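Local coordinates for protein nicotinate-nucleotide pyrophosphorylase (Francisella tularensis subsp. tularensis, PDB 3TQV) that probably catalyses the decarboxylating transfer of a phosphoribosyl group from 5-phospho-alpha-D-ribose 1-diphosphate to quinolinate, giving nicotinate ribonucleotide for NAD(+) biosynthesis, at residues Gly119-Thr124 and Lys153-Cys158; Lys137-Arg142 and Val264-Val269; Val203-Leu208 and Val222-Phe227. All blocks are in the same frame, centred on the assembly; numbering follows the deposited sequence.

Contact 1: residues Gly119-Thr124 and Lys153-Cys158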
loop_
_atom_site.group_PDB
_atom_site.type_symbol
_atom_site.label_atom_id
_atom_site.label_comp_id
_atom_site.label_asym_id
_atom_site.label_seq_id
_atom_site.Cartn_x
_atom_site.Cartn_y
_atom_site.Cartn_z
ATOM N N GLY B 119 -5.250 8.498 1.601
ATOM C CA GLY B 119 -4.722 7.939 2.824
ATOM C C GLY B 119 -3.337 8.507 3.063
ATOM O O GLY B 119 -3.077 9.161 4.082
ATOM N N THR B 120 -2.450 8.255 2.107
ATOM C CA THR B 120 -1.107 8.784 2.169
ATOM C C THR B 120 -1.073 10.283 2.417
ATOM O O THR B 120 -0.300 10.746 3.253
ATOM C CB THR B 120 -0.295 8.436 0.923
ATOM O OG1 THR B 120 -0.018 7.034 0.931
ATOM C CG2 THR B 120 1.044 9.205 0.916
ATOM N N ALA B 121 -1.900 11.048 1.712
ATOM C CA ALA B 121 -1.883 12.509 1.885
ATOM C C ALA B 121 -2.307 12.888 3.293
ATOM O O ALA B 121 -1.687 13.729 3.931
ATOM C CB ALA B 121 -2.762 13.202 0.854
ATOM N N THR B 122 -3.356 12.242 3.780
ATOM C CA THR B 122 -3.888 12.494 5.121
ATOM C C THR B 122 -2.902 12.156 6.261
ATOM O O THR B 122 -2.840 12.871 7.269
ATOM C CB THR B 122 -5.230 11.739 5.305
ATOM O OG1 THR B 122 -6.117 12.099 4.232
ATOM C CG2 THR B 122 -5.880 12.037 6.664
ATOM N N VAL B 123 -2.126 11.088 6.109
ATOM C CA VAL B 123 -1.079 10.794 7.090
ATOM C C VAL B 123 -0.102 11.961 7.155
ATOM O O VAL B 123 0.295 12.421 8.222
ATOM C CB VAL B 123 -0.215 9.587 6.675
ATOM C CG1 VAL B 123 0.685 9.192 7.827
ATOM C CG2 VAL B 123 -1.077 8.446 6.227
ATOM N N THR B 124 0.309 12.404 5.978
ATOM C CA THR B 124 1.312 13.432 5.884
ATOM C C THR B 124 0.763 14.654 6.600
ATOM O O THR B 124 1.330 15.116 7.598
ATOM C CB THR B 124 1.623 13.742 4.408
ATOM O OG1 THR B 124 1.947 12.518 3.740
ATOM C CG2 THR B 124 2.783 14.734 4.279
ATOM N N LYS B 153 4.879 10.188 -3.863
ATOM C CA LYS B 153 5.583 11.458 -3.750
ATOM C C LYS B 153 4.563 12.586 -3.944
ATOM O O LYS B 153 4.566 13.593 -3.233
ATOM C CB LYS B 153 6.676 11.544 -4.817
ATOM C CG LYS B 153 7.806 10.524 -4.672
ATOM C CD LYS B 153 8.733 10.902 -3.537
ATOM C CE LYS B 153 9.926 9.981 -3.420
ATOM N NZ LYS B 153 10.739 10.286 -2.195
ATOM N N TYR B 154 3.677 12.391 -4.908
ATOM C CA TYR B 154 2.604 13.336 -5.160
ATOM C C TYR B 154 1.659 13.442 -3.945
ATOM O O TYR B 154 1.344 14.543 -3.485
ATOM C CB TYR B 154 1.847 12.954 -6.445
ATOM C CG TYR B 154 0.699 13.863 -6.765
ATOM C CD1 TYR B 154 0.918 15.177 -7.148
ATOM C CD2 TYR B 154 -0.618 13.416 -6.670
ATOM C CE1 TYR B 154 -0.132 16.020 -7.425
ATOM C CE2 TYR B 154 -1.683 14.254 -6.954
ATOM C CZ TYR B 154 -1.431 15.559 -7.328
ATOM O OH TYR B 154 -2.485 16.411 -7.612
ATOM N N ALA B 155 1.215 12.308 -3.416
ATOM C CA ALA B 155 0.338 12.333 -2.252
ATOM C C ALA B 155 0.996 13.094 -1.120
ATOM O O ALA B 155 0.365 13.897 -0.445
ATOM C CB ALA B 155 -0.005 10.921 -1.803
ATOM N N VAL B 156 2.273 12.840 -0.907
ATOM C CA VAL B 156 2.955 13.455 0.213
ATOM C C VAL B 156 2.989 14.971 0.029
ATOM O O VAL B 156 2.709 15.725 0.962
ATOM C CB VAL B 156 4.368 12.867 0.420
ATOM C CG1 VAL B 156 5.150 13.712 1.385
ATOM C CG2 VAL B 156 4.275 11.423 0.928
ATOM N N ARG B 157 3.314 15.420 -1.179
ATOM C CA ARG B 157 3.220 16.836 -1.494
ATOM C C ARG B 157 1.796 17.326 -1.252
ATOM O O ARG B 157 1.601 18.351 -0.602
ATOM C CB ARG B 157 3.661 17.106 -2.930
ATOM C CG ARG B 157 5.177 17.095 -3.126
ATOM C CD ARG B 157 5.826 18.321 -2.504
ATOM N NE ARG B 157 5.133 19.516 -2.951
ATOM C CZ ARG B 157 4.616 20.433 -2.141
ATOM N NH1 ARG B 157 4.742 20.311 -0.823
ATOM N NH2 ARG B 157 3.985 21.480 -2.659
ATOM N N CYS B 158 0.805 16.581 -1.743
ATOM C CA CYS B 158 -0.597 16.954 -1.558
ATOM C C CYS B 158 -0.957 17.232 -0.096
ATOM O O CYS B 158 -1.861 18.026 0.195
ATOM C CB CYS B 158 -1.533 15.893 -2.138
ATOM S SG CYS B 158 -1.699 15.987 -3.924
#
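A buried crossing of two helices brings Thr120, Ala121 and Thr124 of helix 100-130 against Ala155, Val156 and Cys158 of helix 149-159. The short helical segments pass 7.4 Å apart, axis to axis, with a signed crossing angle of -43°. Their backbones come nearest at the small residues Ala121 and Ala155, whose CA atoms are 4.7 Å from each other. Residues 119-124 and 153-158 share no hydrogen bond, and their packing is mostly of methyl groups on methyls and carbonyl oxygens. The CG2 of Thr120 touches the Ala155 CB at 3.4 Å and also lies against the CG2 branch of Val156. One turn later, Thr124 CG2 approaches the backbone oxygen of Val156, 3.5 Å away, and its side chain crosses that of Val156 at about a right angle. Between the two threonines, Ala121 turns its CB to the Ala155 O at 3.5 Å, while the same methyl meets Cys158 CB at 4.2 Å. The pairing ties the long helix 100-130, which precedes strand 137-139 in the chain, to the helix that follows it; that strand is the first of the parallel sheet, an open alpha/beta barrel in this family. Thr124 places CG2 opposite its backbone N and OG1 next to that nitrogen (chi1 -53°), which aims the methyl across the interface and lets OG1 donate to Thr120 O at 2.9 Å. That carbonyl also accepts the helical bond from Thr124 N, and the two donors reach it from opposite faces of its plane. Thr120 OG1 instead crosses to Gln152 OE1 of helix 149-159, just before the 153-158 segment. Ile272 of helix 271-274 packs on both Thr124 and Val156, and Ile57 touches Ala121.

Contact 2: residues Lys137-Arg142 and Val264-Val269. With PO4 (phosphate ion), chain F.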
loop_
_atom_site.group_PDB
_atom_site.type_symbol
_atom_site.label_atom_id
_atom_site.label_comp_id
_atom_site.label_asym_id
_atom_site.label_seq_id
_atom_site.Cartn_x
_atom_site.Cartn_y
_atom_site.Cartn_z
ATOM N N LYS B 137 10.680 21.037 8.395
ATOM C CA LYS B 137 9.852 20.491 7.310
ATOM C C LYS B 137 9.905 18.955 7.251
ATOM O O LYS B 137 10.846 18.337 7.751
ATOM C CB LYS B 137 10.272 21.060 5.951
ATOM C CG LYS B 137 10.385 22.565 5.896
ATOM C CD LYS B 137 9.066 23.236 5.550
ATOM C CE LYS B 137 9.222 24.765 5.424
ATOM N NZ LYS B 137 10.287 25.187 4.447
ATOM N N LEU B 138 8.885 18.362 6.627
ATOM C CA LEU B 138 8.741 16.906 6.469
ATOM C C LEU B 138 9.325 16.393 5.144
ATOM O O LEU B 138 8.971 16.872 4.059
ATOM C CB LEU B 138 7.258 16.545 6.498
ATOM C CG LEU B 138 6.801 15.333 7.307
ATOM C CD1 LEU B 138 7.184 15.549 8.748
ATOM C CD2 LEU B 138 5.294 15.123 7.195
ATOM N N LEU B 139 10.213 15.415 5.224
ATOM C CA LEU B 139 10.707 14.779 4.011
ATOM C C LEU B 139 10.245 13.331 3.938
ATOM O O LEU B 139 10.138 12.655 4.956
ATOM C CB LEU B 139 12.228 14.852 3.943
ATOM C CG LEU B 139 12.795 16.250 3.714
ATOM C CD1 LEU B 139 14.306 16.209 3.750
ATOM C CD2 LEU B 139 12.306 16.829 2.395
ATOM N N ASP B 140 9.945 12.865 2.732
ATOM C CA ASP B 140 9.627 11.462 2.532
ATOM C C ASP B 140 10.899 10.658 2.224
ATOM O O ASP B 140 12.008 11.142 2.457
ATOM C CB ASP B 140 8.572 11.285 1.442
ATOM C CG ASP B 140 8.962 11.935 0.124
ATOM O OD1 ASP B 140 10.163 12.154 -0.161
ATOM O OD2 ASP B 140 8.028 12.220 -0.643
ATOM N N THR B 141 10.732 9.437 1.699
ATOM C CA THR B 141 11.838 8.480 1.547
ATOM C C THR B 141 11.552 7.611 0.356
ATOM O O THR B 141 10.626 7.893 -0.412
ATOM C CB THR B 141 11.917 7.523 2.740
ATOM O OG1 THR B 141 10.909 6.516 2.588
ATOM C CG2 THR B 141 11.691 8.278 4.064
ATOM N N ARG B 142 12.322 6.537 0.213
ATOM C CA ARG B 142 12.050 5.559 -0.843
ATOM C C ARG B 142 11.207 4.374 -0.322
ATOM O O ARG B 142 10.921 3.427 -1.073
ATOM C CB ARG B 142 13.356 5.081 -1.511
ATOM C CG ARG B 142 14.016 6.154 -2.410
ATOM C CD ARG B 142 15.499 5.889 -2.736
ATOM N NE ARG B 142 15.742 4.572 -3.326
ATOM C CZ ARG B 142 16.440 3.590 -2.739
ATOM N NH1 ARG B 142 16.972 3.772 -1.541
ATOM N NH2 ARG B 142 16.622 2.421 -3.353
ATOM N N VAL B 264 15.883 21.285 13.846
ATOM C CA VAL B 264 16.512 20.786 12.638
ATOM C C VAL B 264 15.600 21.137 11.485
ATOM O O VAL B 264 14.368 21.147 11.646
ATOM C CB VAL B 264 16.665 19.282 12.636
ATOM C CG1 VAL B 264 17.916 18.874 13.406
ATOM C CG2 VAL B 264 15.357 18.623 13.168
ATOM N N ASP B 265 16.211 21.400 10.329
ATOM C CA ASP B 265 15.500 21.864 9.154
ATOM C C ASP B 265 14.438 20.862 8.717
ATOM O O ASP B 265 13.296 21.226 8.423
ATOM C CB ASP B 265 16.489 22.072 8.002
ATOM C CG ASP B 265 17.743 22.832 8.421
ATOM O OD1 ASP B 265 17.641 24.016 8.823
ATOM O OD2 ASP B 265 18.847 22.259 8.309
ATOM N N PHE B 266 14.839 19.594 8.671
ATOM C CA PHE B 266 14.040 18.548 8.051
ATOM C C PHE B 266 13.920 17.295 8.907
ATOM O O PHE B 266 14.857 16.915 9.595
ATOM C CB PHE B 266 14.666 18.142 6.730
ATOM C CG PHE B 266 14.608 19.194 5.670
ATOM C CD1 PHE B 266 13.391 19.628 5.169
ATOM C CD2 PHE B 266 15.778 19.709 5.132
ATOM C CE1 PHE B 266 13.338 20.577 4.161
ATOM C CE2 PHE B 266 15.742 20.662 4.124
ATOM C CZ PHE B 266 14.514 21.105 3.643
ATOM N N ILE B 267 12.763 16.650 8.835
ATOM C CA ILE B 267 12.541 15.362 9.480
ATOM C C ILE B 267 12.109 14.322 8.443
ATOM O O ILE B 267 11.055 14.459 7.821
ATOM C CB ILE B 267 11.460 15.463 10.569
ATOM C CG1 ILE B 267 11.925 16.400 11.683
ATOM C CG2 ILE B 267 11.120 14.084 11.122
ATOM C CD1 ILE B 267 10.912 16.596 12.782
ATOM N N SER B 268 12.938 13.303 8.237
ATOM C CA SER B 268 12.599 12.212 7.327
ATOM C C SER B 268 11.659 11.242 8.024
ATOM O O SER B 268 11.820 10.947 9.207
ATOM C CB SER B 268 13.857 11.466 6.872
ATOM O OG SER B 268 13.573 10.650 5.745
ATOM N N VAL B 269 10.679 10.749 7.289
ATOM C CA VAL B 269 9.676 9.865 7.853
ATOM C C VAL B 269 9.230 8.870 6.789
ATOM O O VAL B 269 8.607 9.244 5.792
ATOM C CB VAL B 269 8.454 10.653 8.367
ATOM C CG1 VAL B 269 7.380 9.713 8.874
ATOM C CG2 VAL B 269 8.861 11.599 9.475
HETATM P P PO4 F . 16.225 7.171 0.591
HETATM O O1 PO4 F . 16.751 7.854 1.816
HETATM O O2 PO4 F . 14.819 6.692 0.821
HETATM O O3 PO4 F . 16.258 8.127 -0.562
HETATM O O4 PO4 F . 17.112 6.007 0.263
HETATM O O HOH W 1 14.295 11.101 3.478
HETATM O O HOH W 2 8.361 8.403 3.365
#
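Lys137 O accepts a hydrogen bond from Ile267 N at 2.8 Å. A weaker CA-H contact comes from Phe266, with 3.2 Å between Phe266 CA and Lys137 O. This is parallel pairing between the first and last strands of the parallel sheet, the open alpha/beta barrel of this family. The ladder continues with Leu139 N to Ile267 O at 2.9 Å and with Val269 N to Leu139 O at 3.1 Å. On the face carrying Lys137, Leu139 and Phe266, the ring lies obliquely between its two neighbours, its CD1 meeting Lys137 CB at 3.5 Å and its CG meeting Leu139 CD1 at 3.6 Å. On the other face, Leu138 and Ile267 pack on Ile256. Beyond the strands, Thr141 turns its CG2 to Ser268 OG, while its OG1 bonds to Lys143 N. Thr141, Arg142 and Val269 are predicted substrate-binding residues; a phosphate, probably from the crystallisation liquor, lies here and may mark the pocket. Arg165 NE also bonds it. Arg142 NH2 pairs with Asp30 of the second subunit. The phosphate takes Arg142 N on O2, and Arg142 NH1 reaches O4 at 2.9 Å in the guanidinium plane.

Contact 3: residues Val203-Leu208 and Val222-Phe227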
loop_
_atom_site.group_PDB
_atom_site.type_symbol
_atom_site.label_atom_id
_atom_site.label_comp_id
_atom_site.label_asym_id
_atom_site.label_seq_id
_atom_site.Cartn_x
_atom_site.Cartn_y
_atom_site.Cartn_z
ATOM N N VAL B 203 25.062 12.725 2.921
ATOM C CA VAL B 203 25.762 11.700 3.661
ATOM C C VAL B 203 24.923 11.351 4.879
ATOM O O VAL B 203 24.540 12.239 5.649
ATOM C CB VAL B 203 27.102 12.259 4.179
ATOM C CG1 VAL B 203 27.883 11.182 4.872
ATOM C CG2 VAL B 203 27.889 12.860 3.031
ATOM N N GLU B 204 24.644 10.069 5.075
ATOM C CA GLU B 204 24.116 9.632 6.366
ATOM C C GLU B 204 25.250 9.406 7.360
ATOM O O GLU B 204 26.346 9.009 6.979
ATOM C CB GLU B 204 23.277 8.366 6.239
ATOM C CG GLU B 204 22.606 7.991 7.541
ATOM C CD GLU B 204 21.504 6.968 7.360
ATOM O OE1 GLU B 204 21.406 6.370 6.265
ATOM O OE2 GLU B 204 20.731 6.773 8.322
ATOM N N VAL B 205 24.966 9.667 8.633
ATOM C CA VAL B 205 25.946 9.568 9.700
ATOM C C VAL B 205 25.315 8.910 10.930
ATOM O O VAL B 205 24.102 8.926 11.092
ATOM C CB VAL B 205 26.459 10.970 10.090
ATOM C CG1 VAL B 205 26.999 11.700 8.865
ATOM C CG2 VAL B 205 25.340 11.792 10.748
ATOM N N THR B 206 26.137 8.339 11.803
ATOM C CA THR B 206 25.644 7.894 13.101
ATOM C C THR B 206 26.261 8.716 14.238
ATOM O O THR B 206 25.816 8.637 15.383
ATOM C CB THR B 206 25.920 6.382 13.333
ATOM O OG1 THR B 206 27.148 6.012 12.690
ATOM C CG2 THR B 206 24.778 5.533 12.775
ATOM N N ASN B 207 27.275 9.506 13.897
ATOM C CA ASN B 207 28.084 10.228 14.869
ATOM C C ASN B 207 28.139 11.722 14.642
ATOM O O ASN B 207 28.025 12.199 13.518
ATOM C CB ASN B 207 29.534 9.753 14.805
ATOM C CG ASN B 207 29.733 8.417 15.439
ATOM O OD1 ASN B 207 30.612 7.654 15.031
ATOM N ND2 ASN B 207 28.928 8.112 16.448
ATOM N N LEU B 208 28.383 12.458 15.715
ATOM C CA LEU B 208 28.766 13.849 15.593
ATOM C C LEU B 208 30.104 13.964 14.869
ATOM O O LEU B 208 30.313 14.901 14.096
ATOM C CB LEU B 208 28.865 14.502 16.963
ATOM C CG LEU B 208 27.566 14.554 17.751
ATOM C CD1 LEU B 208 27.862 14.993 19.172
ATOM C CD2 LEU B 208 26.593 15.492 17.059
ATOM N N VAL B 222 22.868 16.519 5.434
ATOM C CA VAL B 222 23.373 15.420 6.215
ATOM C C VAL B 222 22.201 14.776 6.923
ATOM O O VAL B 222 21.370 15.469 7.510
ATOM C CB VAL B 222 24.434 15.906 7.228
ATOM C CG1 VAL B 222 24.880 14.768 8.122
ATOM C CG2 VAL B 222 25.633 16.509 6.487
HETATM N N MSE B 223 22.103 13.456 6.823
HETATM C CA MSE B 223 21.047 12.732 7.501
HETATM C C MSE B 223 21.578 12.255 8.841
HETATM O O MSE B 223 22.659 11.667 8.917
HETATM C CB MSE B 223 20.556 11.574 6.639
HETATM C CG MSE B 223 19.461 10.722 7.262
HETATM SE SE MSE B 223 18.804 9.374 6.000
HETATM C CE MSE B 223 18.503 7.859 7.208
ATOM N N LEU B 224 20.835 12.549 9.905
ATOM C CA LEU B 224 21.212 12.099 11.241
ATOM C C LEU B 224 20.506 10.802 11.584
ATOM O O LEU B 224 19.307 10.795 11.851
ATOM C CB LEU B 224 20.875 13.150 12.290
ATOM C CG LEU B 224 21.402 14.540 11.987
ATOM C CD1 LEU B 224 20.943 15.524 13.075
ATOM C CD2 LEU B 224 22.931 14.526 11.812
ATOM N N ASP B 225 21.253 9.708 11.582
ATOM C CA ASP B 225 20.680 8.409 11.883
ATOM C C ASP B 225 20.639 8.156 13.383
ATOM O O ASP B 225 21.682 7.997 14.023
ATOM C CB ASP B 225 21.467 7.304 11.177
ATOM C CG ASP B 225 20.889 5.933 11.422
ATOM O OD1 ASP B 225 20.603 5.600 12.597
ATOM O OD2 ASP B 225 20.719 5.184 10.438
ATOM N N ASN B 226 19.424 8.142 13.926
ATOM C CA ASN B 226 19.150 7.751 15.315
ATOM C C ASN B 226 19.846 8.521 16.444
ATOM O O ASN B 226 20.146 7.942 17.481
ATOM C CB ASN B 226 19.391 6.255 15.492
ATOM C CG ASN B 226 18.321 5.415 14.824
ATOM O OD1 ASN B 226 18.618 4.511 14.035
ATOM N ND2 ASN B 226 17.059 5.714 15.137
ATOM N N PHE B 227 20.094 9.813 16.249
ATOM C CA PHE B 227 20.696 10.631 17.295
ATOM C C PHE B 227 19.763 10.841 18.476
ATOM O O PHE B 227 18.539 10.900 18.334
ATOM C CB PHE B 227 21.095 12.005 16.770
ATOM C CG PHE B 227 22.346 12.005 15.957
ATOM C CD1 PHE B 227 22.698 10.899 15.203
ATOM C CD2 PHE B 227 23.185 13.119 15.954
ATOM C CE1 PHE B 227 23.854 10.910 14.454
ATOM C CE2 PHE B 227 24.338 13.129 15.214
ATOM C CZ PHE B 227 24.675 12.025 14.466
#
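Val222 meets Val205 through their CG1 methyls, 3.8 Å apart, the two side chains crossing at about a right angle. Next comes Met223, present as selenomethionine, whose N donates to Val203 O at 3.0 Å and whose O accepts from Val205 N. Its side chain runs alongside that of Glu204, pointing the same way. Leu224 returns to the face of Val222, with CD2 against Val205 CG2 at 3.8 Å. The two strands, 200-205 and 221-225, are those of a beta-alpha-beta unit, joined by helix 208-216, which packs on Val222. At the C-terminal ends of the strands, where alpha/beta barrels carry their active sites, Asp225 N donates to Val205 O at 3.0 Å. Its CG is anti to the backbone N (chi1 -178°), which brings OD2 within 2.6 Å of Glu204 OE2, the carboxylate planes turned 30° apart. Both acids are predicted substrate-binding residues, and Glu204 also touches Lys175. Last, Phe227 has Leu224 CB over the centre of one ring face. Thr206 O lies oblique to the ring near CE1, Val205 CG2 touches CZ, and Leu208 CD2 approaches CE2 at 3.8 Å.

Contacts 2 and 3 belong to one parallel sheet, with strand 244-248 between them; their centres are 13 Å apart and their nearest atoms about 5 Å. The phosphate held by Arg142 in contact 2 lies about 5 Å from the Met223 side chain of contact 3, consistent with a pocket shared by the predicted substrate-binding residues of both. Contact 1 touches contact 2, centres 13 Å apart. Lys153 reaches from helix 149-159 to Asp140, NZ to OD1 2.8 Å, in a salt bridge next to Thr141, and Thr124 CG2 packs on Leu138 CD2. Contact 1 remains remote from contact 3, about 12 Å between nearest atoms; contact 2 touches the one and shares its sheet with the other.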